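Local coordinates for protein DR2417 (Deinococcus radiodurans, PDB 4XWW) that binds and degrades RNA as a dimeric RNase J of the metallo-beta-lactamase superfamily, working as a 5'-3' exonuclease and possibly also as an endonuclease, at residues V36-D41 / I67-E72; K397-W402 / I410-L415; N431-N436 / F442-T447. All coordinates share one frame; numbering follows the deposited sequence.

Contact 1 of 3, residues V36-D41 / I67-E72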
ATOM      1  N   VAL A  36      22.252 -14.466  16.330  1.00 24.55           N
ATOM      2  CA  VAL A  36      23.292 -15.388  16.739  1.00 25.51           C
ATOM      3  C   VAL A  36      24.197 -14.692  17.740  1.00 24.62           C
ATOM      4  O   VAL A  36      24.594 -13.545  17.538  1.00 26.30           O
ATOM      5  CB  VAL A  36      24.102 -15.879  15.513  1.00 32.32           C
ATOM      6  CG1 VAL A  36      25.323 -16.649  15.933  1.00 32.46           C
ATOM      7  CG2 VAL A  36      23.209 -16.720  14.608  1.00 37.64           C
ATOM      8  N   PHE A  37      24.490 -15.390  18.836  1.00 24.59           N
ATOM      9  CA  PHE A  37      25.521 -14.983  19.787  1.00 30.28           C
ATOM     10  C   PHE A  37      26.666 -15.974  19.746  1.00 27.93           C
ATOM     11  O   PHE A  37      26.449 -17.178  19.864  1.00 27.92           O
ATOM     12  CB  PHE A  37      24.955 -14.888  21.207  1.00 25.10           C
ATOM     13  CG  PHE A  37      23.927 -13.805  21.365  1.00 25.00           C
ATOM     14  CD1 PHE A  37      24.312 -12.507  21.658  1.00 21.99           C
ATOM     15  CD2 PHE A  37      22.575 -14.080  21.202  1.00 23.28           C
ATOM     16  CE1 PHE A  37      23.360 -11.494  21.786  1.00 24.75           C
ATOM     17  CE2 PHE A  37      21.625 -13.076  21.339  1.00 26.23           C
ATOM     18  CZ  PHE A  37      22.023 -11.786  21.636  1.00 27.05           C
ATOM     19  N   ARG A  38      27.886 -15.479  19.559  1.00 25.24           N
ATOM     20  CA  ARG A  38      29.033 -16.361  19.512  1.00 26.52           C
ATOM     21  C   ARG A  38      30.128 -15.903  20.463  1.00 32.62           C
ATOM     22  O   ARG A  38      30.549 -14.745  20.439  1.00 29.35           O
ATOM     23  CB  ARG A  38      29.608 -16.476  18.097  1.00 26.60           C
ATOM     24  CG  ARG A  38      30.795 -17.449  18.037  1.00 32.81           C
ATOM     25  CD  ARG A  38      31.342 -17.658  16.633  1.00 30.24           C
ATOM     26  NE  ARG A  38      32.554 -18.478  16.703  1.00 33.05           N
ATOM     27  CZ  ARG A  38      33.378 -18.712  15.687  1.00 40.03           C
ATOM     28  NH1 ARG A  38      33.139 -18.188  14.494  1.00 41.83           N
ATOM     29  NH2 ARG A  38      34.452 -19.473  15.873  1.00 46.13           N
ATOM     30  N   TYR A  39      30.549 -16.834  21.308  1.00 26.85           N
ATOM     31  CA  TYR A  39      31.732 -16.657  22.152  1.00 31.34           C
ATOM     32  C   TYR A  39      32.651 -17.876  22.037  1.00 32.01           C
ATOM     33  O   TYR A  39      32.288 -18.986  22.435  1.00 31.12           O
ATOM     34  CB  TYR A  39      31.338 -16.431  23.614  1.00 30.09           C
ATOM     35  CG  TYR A  39      32.527 -16.023  24.451  1.00 39.04           C
ATOM     36  CD1 TYR A  39      33.368 -16.981  24.996  1.00 40.81           C
ATOM     37  CD2 TYR A  39      32.841 -14.685  24.651  1.00 31.35           C
ATOM     38  CE1 TYR A  39      34.470 -16.627  25.730  1.00 41.76           C
ATOM     39  CE2 TYR A  39      33.960 -14.317  25.397  1.00 40.12           C
ATOM     40  CZ  TYR A  39      34.764 -15.304  25.935  1.00 44.68           C
ATOM     41  OH  TYR A  39      35.878 -14.984  26.685  1.00 47.85           O
ATOM     42  N   GLY A  40      33.846 -17.665  21.499  1.00 32.77           N
ATOM     43  CA  GLY A  40      34.764 -18.762  21.250  1.00 37.13           C
ATOM     44  C   GLY A  40      34.126 -19.726  20.274  1.00 37.19           C
ATOM     45  O   GLY A  40      33.670 -19.312  19.208  1.00 36.39           O
ATOM     46  N   ASP A  41      34.059 -21.003  20.644  1.00 33.97           N
ATOM     47  CA  ASP A  41      33.460 -21.995  19.757  1.00 42.96           C
ATOM     48  C   ASP A  41      32.055 -22.407  20.203  1.00 39.12           C
ATOM     49  O   ASP A  41      31.605 -23.522  19.936  1.00 36.94           O
ATOM     50  CB  ASP A  41      34.360 -23.220  19.644  1.00 47.89           C
ATOM     51  CG  ASP A  41      35.585 -22.960  18.779  1.00 53.17           C
ATOM     52  OD1 ASP A  41      35.582 -21.966  18.016  1.00 43.90           O
ATOM     53  OD2 ASP A  41      36.546 -23.756  18.854  1.00 53.61           O
ATOM     54  N   ILE A  67      20.711 -19.213   6.166  1.00 28.07           N
ATOM     55  CA  ILE A  67      21.388 -19.723   7.356  1.00 28.46           C
ATOM     56  C   ILE A  67      22.762 -20.282   7.029  1.00 29.83           C
ATOM     57  O   ILE A  67      23.283 -21.126   7.773  1.00 29.74           O
ATOM     58  CB  ILE A  67      20.555 -20.807   8.081  1.00 34.64           C
ATOM     59  CG1 ILE A  67      20.231 -21.972   7.147  1.00 40.56           C
ATOM     60  CG2 ILE A  67      19.295 -20.190   8.704  1.00 29.66           C
ATOM     61  CD1 ILE A  67      19.743 -23.219   7.883  1.00 40.78           C
ATOM     62  N   ASP A  68      23.353 -19.798   5.933  1.00 29.26           N
ATOM     63  CA  ASP A  68      24.723 -20.171   5.559  1.00 34.78           C
ATOM     64  C   ASP A  68      25.654 -20.176   6.764  1.00 30.58           C
ATOM     65  O   ASP A  68      26.456 -21.099   6.938  1.00 32.92           O
ATOM     66  CB  ASP A  68      25.297 -19.215   4.512  1.00 38.74           C
ATOM     67  CG  ASP A  68      24.437 -19.110   3.273  1.00 44.95           C
ATOM     68  OD1 ASP A  68      23.201 -19.012   3.410  1.00 40.37           O
ATOM     69  OD2 ASP A  68      25.001 -19.112   2.157  1.00 46.78           O
ATOM     70  N   TYR A  69      25.553 -19.138   7.590  1.00 29.32           N
ATOM     71  CA  TYR A  69      26.441 -19.022   8.745  1.00 33.26           C
ATOM     72  C   TYR A  69      26.269 -20.190   9.715  1.00 31.23           C
ATOM     73  O   TYR A  69      27.255 -20.763  10.179  1.00 34.16           O
ATOM     74  CB  TYR A  69      26.211 -17.700   9.481  1.00 36.07           C
ATOM     75  CG  TYR A  69      27.147 -17.511  10.660  1.00 35.40           C
ATOM     76  CD1 TYR A  69      28.415 -16.969  10.492  1.00 40.24           C
ATOM     77  CD2 TYR A  69      26.763 -17.889  11.937  1.00 31.16           C
ATOM     78  CE1 TYR A  69      29.272 -16.809  11.574  1.00 33.22           C
ATOM     79  CE2 TYR A  69      27.592 -17.722  13.008  1.00 30.19           C
ATOM     80  CZ  TYR A  69      28.845 -17.182  12.831  1.00 33.64           C
ATOM     81  OH  TYR A  69      29.677 -17.041  13.925  1.00 36.29           O
ATOM     82  N   LEU A  70      25.020 -20.534  10.020  1.00 28.58           N
ATOM     83  CA  LEU A  70      24.729 -21.618  10.962  1.00 31.73           C
ATOM     84  C   LEU A  70      25.161 -22.970  10.426  1.00 35.11           C
ATOM     85  O   LEU A  70      25.602 -23.833  11.186  1.00 30.77           O
ATOM     86  CB  LEU A  70      23.233 -21.642  11.307  1.00 27.57           C
ATOM     87  CG  LEU A  70      22.729 -20.373  11.996  1.00 29.55           C
ATOM     88  CD1 LEU A  70      21.249 -20.466  12.352  1.00 27.86           C
ATOM     89  CD2 LEU A  70      23.552 -20.138  13.232  1.00 32.53           C
ATOM     90  N   LEU A  71      25.041 -23.158   9.115  1.00 30.98           N
ATOM     91  CA  LEU A  71      25.504 -24.390   8.487  1.00 32.63           C
ATOM     92  C   LEU A  71      27.009 -24.532   8.616  1.00 33.72           C
ATOM     93  O   LEU A  71      27.510 -25.617   8.884  1.00 34.81           O
ATOM     94  CB  LEU A  71      25.095 -24.427   7.014  1.00 42.35           C
ATOM     95  CG  LEU A  71      23.583 -24.466   6.799  1.00 41.00           C
ATOM     96  CD1 LEU A  71      23.239 -24.158   5.352  1.00 45.30           C
ATOM     97  CD2 LEU A  71      23.043 -25.837   7.196  1.00 41.65           C
ATOM     98  N   GLU A  72      27.727 -23.434   8.422  1.00 38.16           N
ATOM     99  CA  GLU A  72      29.176 -23.477   8.502  1.00 36.02           C
ATOM    100  C   GLU A  72      29.629 -23.848   9.907  1.00 35.96           C
ATOM    101  O   GLU A  72      30.637 -24.530  10.087  1.00 40.98           O
ATOM    102  CB  GLU A  72      29.789 -22.133   8.094  1.00 37.26           C
ATOM    103  CG  GLU A  72      31.288 -22.067   8.346  1.00 48.86           C
ATOM    104  CD  GLU A  72      31.923 -20.787   7.848  1.00 55.80           C
ATOM    105  OE1 GLU A  72      31.301 -20.103   7.008  1.00 56.50           O
ATOM    106  OE2 GLU A  72      33.049 -20.472   8.293  1.00 59.32           O
TER
HETATM  107  O   HOH W   1      31.810 -15.760  13.726  1.00 29.79           O
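Arg38 and Tyr69 meet where the short helix 68-72 packs against strand 34-39 in the metallo-beta-lactamase fold of RNase J, a sandwich of two sheets with helices on its outer faces. Their contact illustrates how an arginine can touch a helix-borne phenol through a methylene and be linked to it through one water, while bonds to its own strand end set the guanidinium. The Arg38 side chain leaves CB with CG anti to the backbone N (chi1 -178°) and stays extended as far as NE, a course that brings CD up to the tyrosine hydroxyl. Arg38 CD makes the direct contact, 3.2 Å from Tyr69 OH. The next atom, Arg38 NE, turns back to its own strand end and donates to Gly40 O at 2.9 Å, with Gly40 O in the guanidinium plane and the N-H...O angle at 162°. This bond fixes the rotation of the head group, helped by weak bonds from NH2 to Gly40 O and to Asp41 OD1, the latter a long salt bridge. Arg38 NH1 donates to a water oxygen at 2.9 Å. The same water lies 2.5 Å from Tyr69 OH, at the edge of the phenol ring, so the link between the two polar ends is largely solvent-mediated. Beside the polar pair, still under the helix, the contact turns apolar. The Tyr69 side chain also packs on Ile22 of strand 19-23 and Ile43 of strand 42-46. Val36 divides its two methyls between successive helix residues: Val36 CG1 lies 3.9 Å from Tyr69 CE2, while Val36 CG2 reaches Leu70 CD2 at 3.7 Å.

Contact 2 of 3, residues K397-W402 / I410-L415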
ATOM      1  N   LYS A 397      25.630   0.434  28.577  1.00 21.68           N
ATOM      2  CA  LYS A 397      26.831   1.031  28.019  1.00 23.75           C
ATOM      3  C   LYS A 397      26.699   1.110  26.505  1.00 28.32           C
ATOM      4  O   LYS A 397      27.035   2.126  25.903  1.00 30.45           O
ATOM      5  CB  LYS A 397      28.076   0.243  28.409  1.00 29.92           C
ATOM      6  CG  LYS A 397      29.383   0.884  27.936  1.00 30.91           C
ATOM      7  CD  LYS A 397      30.599   0.257  28.657  1.00 28.08           C
ATOM      8  CE  LYS A 397      31.894   1.013  28.311  1.00 31.21           C
ATOM      9  NZ  LYS A 397      33.123   0.356  28.837  1.00 37.00           N
ATOM     10  N   PHE A 398      26.183   0.046  25.894  1.00 24.52           N
ATOM     11  CA  PHE A 398      26.083  -0.009  24.438  1.00 25.72           C
ATOM     12  C   PHE A 398      24.655  -0.339  24.016  1.00 22.24           C
ATOM     13  O   PHE A 398      23.912  -0.946  24.782  1.00 21.47           O
ATOM     14  CB  PHE A 398      27.078  -1.030  23.900  1.00 26.53           C
ATOM     15  CG  PHE A 398      28.518  -0.678  24.209  1.00 29.09           C
ATOM     16  CD1 PHE A 398      29.028   0.543  23.811  1.00 28.71           C
ATOM     17  CD2 PHE A 398      29.347  -1.559  24.894  1.00 25.70           C
ATOM     18  CE1 PHE A 398      30.351   0.881  24.085  1.00 27.94           C
ATOM     19  CE2 PHE A 398      30.674  -1.230  25.182  1.00 24.70           C
ATOM     20  CZ  PHE A 398      31.176  -0.002  24.771  1.00 28.47           C
ATOM     21  N   PHE A 399      24.251   0.074  22.817  1.00 25.61           N
ATOM     22  CA  PHE A 399      22.852  -0.050  22.445  1.00 22.03           C
ATOM     23  C   PHE A 399      22.693  -0.472  20.981  1.00 25.94           C
ATOM     24  O   PHE A 399      23.294   0.131  20.080  1.00 21.59           O
ATOM     25  CB  PHE A 399      22.151   1.284  22.745  1.00 24.63           C
ATOM     26  CG  PHE A 399      20.695   1.339  22.359  1.00 21.75           C
ATOM     27  CD1 PHE A 399      19.850   0.261  22.566  1.00 19.42           C
ATOM     28  CD2 PHE A 399      20.173   2.506  21.830  1.00 20.12           C
ATOM     29  CE1 PHE A 399      18.500   0.345  22.212  1.00 20.88           C
ATOM     30  CE2 PHE A 399      18.838   2.604  21.483  1.00 22.00           C
ATOM     31  CZ  PHE A 399      17.998   1.521  21.665  1.00 18.64           C
ATOM     32  N   LEU A 400      21.889  -1.520  20.767  1.00 20.93           N
ATOM     33  CA  LEU A 400      21.528  -2.010  19.439  1.00 20.19           C
ATOM     34  C   LEU A 400      20.025  -1.939  19.230  1.00 20.88           C
ATOM     35  O   LEU A 400      19.304  -2.872  19.575  1.00 22.70           O
ATOM     36  CB  LEU A 400      21.965  -3.463  19.231  1.00 22.25           C
ATOM     37  CG  LEU A 400      23.387  -3.818  18.820  1.00 29.82           C
ATOM     38  CD1 LEU A 400      23.490  -5.336  18.665  1.00 28.12           C
ATOM     39  CD2 LEU A 400      23.746  -3.134  17.513  1.00 28.93           C
ATOM     40  N   PRO A 401      19.542  -0.836  18.650  1.00 18.05           N
ATOM     41  CA  PRO A 401      18.111  -0.786  18.325  1.00 16.46           C
ATOM     42  C   PRO A 401      17.789  -1.829  17.256  1.00 18.74           C
ATOM     43  O   PRO A 401      18.508  -1.949  16.254  1.00 21.22           O
ATOM     44  CB  PRO A 401      17.912   0.649  17.826  1.00 22.93           C
ATOM     45  CG  PRO A 401      19.306   1.130  17.470  1.00 21.22           C
ATOM     46  CD  PRO A 401      20.217   0.452  18.434  1.00 18.16           C
ATOM     47  N   TRP A 402      16.697  -2.557  17.464  1.00 20.73           N
ATOM     48  CA  TRP A 402      16.440  -3.812  16.773  1.00 20.38           C
ATOM     49  C   TRP A 402      14.954  -3.892  16.373  1.00 15.66           C
ATOM     50  O   TRP A 402      14.178  -3.026  16.778  1.00 18.41           O
ATOM     51  CB  TRP A 402      16.901  -4.972  17.703  1.00 20.15           C
ATOM     52  CG  TRP A 402      16.269  -6.299  17.454  1.00 21.40           C
ATOM     53  CD1 TRP A 402      16.681  -7.251  16.561  1.00 22.31           C
ATOM     54  CD2 TRP A 402      15.131  -6.838  18.124  1.00 17.46           C
ATOM     55  NE1 TRP A 402      15.842  -8.332  16.608  1.00 23.46           N
ATOM     56  CE2 TRP A 402      14.879  -8.104  17.562  1.00 20.71           C
ATOM     57  CE3 TRP A 402      14.295  -6.373  19.149  1.00 19.59           C
ATOM     58  CZ2 TRP A 402      13.829  -8.924  17.990  1.00 20.03           C
ATOM     59  CZ3 TRP A 402      13.223  -7.181  19.563  1.00 14.48           C
ATOM     60  CH2 TRP A 402      13.008  -8.440  18.975  1.00 18.24           C
ATOM     61  N   ILE A 410      16.912   4.187  13.724  1.00 21.71           N
ATOM     62  CA  ILE A 410      17.634   5.449  13.857  1.00 18.33           C
ATOM     63  C   ILE A 410      16.864   6.380  14.789  1.00 19.73           C
ATOM     64  O   ILE A 410      17.449   7.086  15.619  1.00 20.30           O
ATOM     65  CB  ILE A 410      17.879   6.082  12.471  1.00 22.93           C
ATOM     66  CG1 ILE A 410      18.920   5.244  11.724  1.00 25.21           C
ATOM     67  CG2 ILE A 410      18.334   7.523  12.608  1.00 18.86           C
ATOM     68  CD1 ILE A 410      19.126   5.645  10.275  1.00 22.04           C
ATOM     69  N   ASN A 411      15.541   6.337  14.706  1.00 20.79           N
ATOM     70  CA  ASN A 411      14.742   7.124  15.631  1.00 22.75           C
ATOM     71  C   ASN A 411      14.816   6.622  17.067  1.00 20.43           C
ATOM     72  O   ASN A 411      14.739   7.414  17.994  1.00 20.53           O
ATOM     73  CB  ASN A 411      13.299   7.200  15.151  1.00 22.21           C
ATOM     74  CG  ASN A 411      13.119   8.307  14.167  1.00 28.83           C
ATOM     75  OD1 ASN A 411      13.139   9.476  14.546  1.00 32.53           O
ATOM     76  ND2 ASN A 411      13.016   7.965  12.889  1.00 19.79           N
ATOM     77  N   HIS A 412      15.004   5.316  17.251  1.00 18.77           N
ATOM     78  CA  HIS A 412      15.195   4.750  18.586  1.00 19.37           C
ATOM     79  C   HIS A 412      16.532   5.252  19.152  1.00 21.99           C
ATOM     80  O   HIS A 412      16.644   5.604  20.329  1.00 19.24           O
ATOM     81  CB  HIS A 412      15.164   3.218  18.505  1.00 17.16           C
ATOM     82  CG  HIS A 412      14.845   2.526  19.799  1.00 16.28           C
ATOM     83  ND1 HIS A 412      14.622   1.164  19.863  1.00 20.80           N
ATOM     84  CD2 HIS A 412      14.743   2.985  21.071  1.00 18.39           C
ATOM     85  CE1 HIS A 412      14.384   0.816  21.118  1.00 17.99           C
ATOM     86  NE2 HIS A 412      14.455   1.897  21.873  1.00 18.48           N
ATOM     87  N   ALA A 413      17.545   5.299  18.288  1.00 22.88           N
ATOM     88  CA  ALA A 413      18.864   5.783  18.681  1.00 22.50           C
ATOM     89  C   ALA A 413      18.787   7.252  19.105  1.00 22.41           C
ATOM     90  O   ALA A 413      19.387   7.659  20.096  1.00 22.26           O
ATOM     91  CB  ALA A 413      19.863   5.595  17.528  1.00 19.68           C
ATOM     92  N   LYS A 414      18.043   8.048  18.344  1.00 22.70           N
ATOM     93  CA  LYS A 414      17.886   9.469  18.656  1.00 23.63           C
ATOM     94  C   LYS A 414      17.149   9.691  19.972  1.00 18.88           C
ATOM     95  O   LYS A 414      17.514  10.577  20.750  1.00 21.09           O
ATOM     96  CB  LYS A 414      17.133  10.180  17.530  1.00 22.64           C
ATOM     97  CG  LYS A 414      17.944  10.331  16.241  1.00 32.10           C
ATOM     98  CD  LYS A 414      17.166  11.136  15.200  1.00 38.31           C
ATOM     99  CE  LYS A 414      17.836  11.082  13.834  1.00 35.06           C
ATOM    100  NZ  LYS A 414      19.221  11.618  13.868  1.00 43.02           N
ATOM    101  N   LEU A 415      16.124   8.880  20.215  1.00 16.36           N
ATOM    102  CA  LEU A 415      15.411   8.919  21.492  1.00 18.86           C
ATOM    103  C   LEU A 415      16.390   8.695  22.658  1.00 19.82           C
ATOM    104  O   LEU A 415      16.352   9.389  23.673  1.00 23.13           O
ATOM    105  CB  LEU A 415      14.307   7.860  21.526  1.00 18.07           C
ATOM    106  CG  LEU A 415      13.518   7.768  22.830  1.00 21.03           C
ATOM    107  CD1 LEU A 415      12.760   9.060  23.101  1.00 27.12           C
ATOM    108  CD2 LEU A 415      12.547   6.586  22.773  1.00 18.07           C
TER
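His412 and Ala413, successive residues of helix 406-417, receive Phe399 and Pro401 of strand 398-402, a simple case of a helix covering the strand that precedes it. Along the helix, Ile410 points away from the strand, and both it and Asn411 meet the second subunit, where Asn411 ND2 bonds Tyr362 OH of that chain. His412 follows, and with CG anti to its backbone N (chi1 -159°) its imidazole lies against the edge of Phe399. Phe399 CZ stands 3.5 Å above the plane of the His412 ring, over its centre, and the planes are 82° apart, a T-shaped stack with centroids separated by 4.9 Å. A bond between His412 ND1 and Ser210 OG limits the rotation of the imidazole, keeping a face toward the phenylalanine edge. His412 CB packs 3.8 Å from Pro401 CB. Ala413 comes next, its CA 4.2 Å from Phe399 CE2 and its methyl loosely against Pro401 CG. Pro401 CD in turn lies over a face of the Phe399 ring. The His412 side chain is about 6 Å from that of Asp209, the predicted proton donor, consistent with packing just behind the active site. Strand, helix and the following strand 425-426 form a beta-alpha-beta crossover.

Contact 3 of 3, residues N431-N436 / F442-T447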
ATOM      1  N   ASN A 431      21.495  -6.920   8.951  1.00 23.44           N
ATOM      2  CA  ASN A 431      21.644  -8.376   8.910  1.00 22.71           C
ATOM      3  C   ASN A 431      22.997  -8.753   8.322  1.00 25.26           C
ATOM      4  O   ASN A 431      23.436  -8.154   7.337  1.00 26.87           O
ATOM      5  CB  ASN A 431      20.533  -9.022   8.087  1.00 21.09           C
ATOM      6  CG  ASN A 431      19.179  -8.801   8.670  1.00 22.09           C
ATOM      7  OD1 ASN A 431      19.030  -8.630   9.881  1.00 21.86           O
ATOM      8  ND2 ASN A 431      18.164  -8.801   7.818  1.00 24.67           N
ATOM      9  N   GLY A 432      23.642  -9.754   8.916  1.00 26.09           N
ATOM     10  CA  GLY A 432      24.969 -10.188   8.500  1.00 26.89           C
ATOM     11  C   GLY A 432      26.110  -9.464   9.191  1.00 24.12           C
ATOM     12  O   GLY A 432      27.252  -9.900   9.108  1.00 29.34           O
ATOM     13  N   ASP A 433      25.817  -8.373   9.890  1.00 23.68           N
ATOM     14  CA  ASP A 433      26.880  -7.663  10.609  1.00 28.38           C
ATOM     15  C   ASP A 433      27.445  -8.522  11.730  1.00 28.03           C
ATOM     16  O   ASP A 433      26.695  -9.192  12.455  1.00 28.23           O
ATOM     17  CB  ASP A 433      26.379  -6.353  11.225  1.00 30.89           C
ATOM     18  CG  ASP A 433      26.280  -5.224  10.230  1.00 33.69           C
ATOM     19  OD1 ASP A 433      26.749  -5.376   9.081  1.00 30.81           O
ATOM     20  OD2 ASP A 433      25.743  -4.169  10.622  1.00 32.31           O
ATOM     21  N   ILE A 434      28.763  -8.499  11.882  1.00 24.91           N
ATOM     22  CA  ILE A 434      29.379  -9.047  13.080  1.00 26.60           C
ATOM     23  C   ILE A 434      29.579  -7.894  14.049  1.00 31.99           C
ATOM     24  O   ILE A 434      30.413  -7.018  13.819  1.00 30.67           O
ATOM     25  CB  ILE A 434      30.737  -9.739  12.798  1.00 34.85           C
ATOM     26  CG1 ILE A 434      30.589 -10.793  11.704  1.00 41.40           C
ATOM     27  CG2 ILE A 434      31.273 -10.361  14.066  1.00 29.38           C
ATOM     28  CD1 ILE A 434      31.907 -11.227  11.105  1.00 46.66           C
ATOM     29  N   VAL A 435      28.788  -7.857  15.113  1.00 27.48           N
ATOM     30  CA  VAL A 435      28.944  -6.790  16.083  1.00 33.07           C
ATOM     31  C   VAL A 435      29.819  -7.300  17.221  1.00 32.01           C
ATOM     32  O   VAL A 435      29.447  -8.230  17.945  1.00 32.26           O
ATOM     33  CB  VAL A 435      27.589  -6.294  16.619  1.00 30.77           C
ATOM     34  CG1 VAL A 435      27.798  -5.140  17.596  1.00 25.32           C
ATOM     35  CG2 VAL A 435      26.686  -5.854  15.453  1.00 25.63           C
ATOM     36  N   ASN A 436      31.000  -6.711  17.366  1.00 31.86           N
ATOM     37  CA  ASN A 436      31.911  -7.148  18.414  1.00 30.92           C
ATOM     38  C   ASN A 436      31.668  -6.430  19.720  1.00 32.58           C
ATOM     39  O   ASN A 436      31.592  -5.210  19.766  1.00 33.96           O
ATOM     40  CB  ASN A 436      33.360  -6.962  17.980  1.00 36.37           C
ATOM     41  CG  ASN A 436      33.918  -8.202  17.344  1.00 48.62           C
ATOM     42  OD1 ASN A 436      33.750  -8.424  16.151  1.00 57.38           O
ATOM     43  ND2 ASN A 436      34.549  -9.041  18.148  1.00 54.51           N
ATOM     44  N   PHE A 442      32.730  -2.024  21.114  1.00 30.27           N
ATOM     45  CA  PHE A 442      31.419  -2.109  20.488  1.00 29.68           C
ATOM     46  C   PHE A 442      31.554  -1.598  19.064  1.00 36.95           C
ATOM     47  O   PHE A 442      31.521  -0.391  18.815  1.00 32.64           O
ATOM     48  CB  PHE A 442      30.393  -1.299  21.280  1.00 30.14           C
ATOM     49  CG  PHE A 442      28.958  -1.502  20.820  1.00 25.83           C
ATOM     50  CD1 PHE A 442      28.422  -2.785  20.743  1.00 25.68           C
ATOM     51  CD2 PHE A 442      28.151  -0.424  20.499  1.00 26.23           C
ATOM     52  CE1 PHE A 442      27.099  -2.986  20.341  1.00 24.57           C
ATOM     53  CE2 PHE A 442      26.832  -0.617  20.096  1.00 28.55           C
ATOM     54  CZ  PHE A 442      26.310  -1.900  20.018  1.00 30.35           C
ATOM     55  N   ARG A 443      31.739  -2.520  18.128  1.00 39.11           N
ATOM     56  CA  ARG A 443      31.956  -2.138  16.737  1.00 38.31           C
ATOM     57  C   ARG A 443      31.567  -3.254  15.783  1.00 29.73           C
ATOM     58  O   ARG A 443      31.544  -4.425  16.156  1.00 37.19           O
ATOM     59  CB  ARG A 443      33.427  -1.770  16.517  1.00 34.48           C
ATOM     60  CG  ARG A 443      34.349  -2.911  16.856  1.00 36.52           C
ATOM     61  CD  ARG A 443      35.817  -2.583  16.640  1.00 41.74           C
ATOM     62  NE  ARG A 443      36.619  -3.797  16.753  1.00 48.73           N
ATOM     63  CZ  ARG A 443      37.059  -4.503  15.715  1.00 48.88           C
ATOM     64  NH1 ARG A 443      36.794  -4.108  14.478  1.00 45.42           N
ATOM     65  NH2 ARG A 443      37.773  -5.603  15.919  1.00 52.62           N
ATOM     66  N   VAL A 444      31.276  -2.882  14.545  1.00 32.22           N
ATOM     67  CA  VAL A 444      31.067  -3.860  13.490  1.00 33.73           C
ATOM     68  C   VAL A 444      32.418  -4.243  12.899  1.00 39.16           C
ATOM     69  O   VAL A 444      33.102  -3.396  12.318  1.00 39.55           O
ATOM     70  CB  VAL A 444      30.160  -3.323  12.372  1.00 34.11           C
ATOM     71  CG1 VAL A 444      29.980  -4.395  11.299  1.00 35.14           C
ATOM     72  CG2 VAL A 444      28.793  -2.849  12.928  1.00 35.79           C
ATOM     73  N   SER A 445      32.794  -5.512  13.033  1.00 34.95           N
ATOM     74  CA  SER A 445      34.139  -5.962  12.674  1.00 40.72           C
ATOM     75  C   SER A 445      34.216  -6.737  11.361  1.00 48.66           C
ATOM     76  O   SER A 445      35.296  -7.140  10.937  1.00 51.28           O
ATOM     77  CB  SER A 445      34.708  -6.823  13.792  1.00 41.41           C
ATOM     78  OG  SER A 445      33.943  -8.008  13.973  1.00 40.79           O
ATOM     79  N   GLY A 446      33.074  -6.947  10.721  1.00 40.56           N
ATOM     80  CA  GLY A 446      33.035  -7.702   9.483  1.00 40.37           C
ATOM     81  C   GLY A 446      31.607  -8.107   9.188  1.00 41.38           C
ATOM     82  O   GLY A 446      30.698  -7.726   9.921  1.00 36.28           O
ATOM     83  N   THR A 447      31.407  -8.873   8.120  1.00 37.45           N
ATOM     84  CA  THR A 447      30.067  -9.329   7.756  1.00 34.30           C
ATOM     85  C   THR A 447      30.101 -10.821   7.462  1.00 33.76           C
ATOM     86  O   THR A 447      31.159 -11.382   7.182  1.00 36.11           O
ATOM     87  CB  THR A 447      29.483  -8.548   6.533  1.00 37.87           C
ATOM     88  OG1 THR A 447      30.306  -8.734   5.378  1.00 36.48           O
ATOM     89  CG2 THR A 447      29.384  -7.069   6.837  1.00 36.35           C
TER
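Asn436 exchanges backbone bonds with Arg443 in both directions. Asn436 N donates to Arg443 O over 2.6 Å, and Asn436 O accepts from Arg443 N at a longer 3.2 Å, making an antiparallel hydrogen-bonded pair. CB of Asn436 rests on Arg443 O, whereas the placing of its amide against Ser445 is doubtful, because the modelled approach to that hydroxyl is too short. The Arg443 head group turns to Glu441 for a salt bridge.

Two residues earlier, Ile434 shows how an extra residue is absorbed in such pairing. Ile434 O accepts from Ser445 N at 2.9 Å with an N-H...O angle of 160°, yet Ile434 N donates to Gly446 O, so two residues of one strand stand opposite one of the other. This is a classic beta bulge, set in the hairpin of strands 433-438 and 441-447; the latter is the outermost strand on this side of its sheet within the chain. The longer branch of the isoleucine lies along the bulge. Ile434 CG1 is 3.5 Å from Gly446 O, and beyond it Ile434 CD1 stretches over the bare glycine backbone, 3.7 Å from Gly446 C.

On the other face of the sheet Asp433 and Thr447 form a non-hydrogen-bonded pair. With CG2 anti to the carbonyl carbon, the Thr447 methyl faces Asp433 OD1 at 3.9 Å; the carboxylate also touches Val444 CG1 and bonds through OD2 to the backbone N of Lys430. Thr447 CA approaches Gly432 O in a CA-H...O contact. Farther along that face, nearer the hairpin turn, Val435 CG1 meets Phe442 CE1 at 3.6 Å.

How the contacts relate
Contacts 1 and 3 belong to one sheet of the sandwich and contact 2 to the other. In the first sheet, strand 19-23 runs between strand 34-39 of contact 1 and strand 433-438 of contact 3; the two contact centres are 13 Å apart. Contacts 2 and 3 touch directly across the sandwich, where the rings of Phe398 and Phe442 stack and Phe442 CZ also lies 3.7 Å from Leu400 CG. Contact 2 comes nearest to the catalytic centre: the His412 side chain is about 13 Å from a bound zinc ion. The nearest atoms of contacts 2, 3 and 1 are respectively about 9, 14 and 18 Å from the bound RNA.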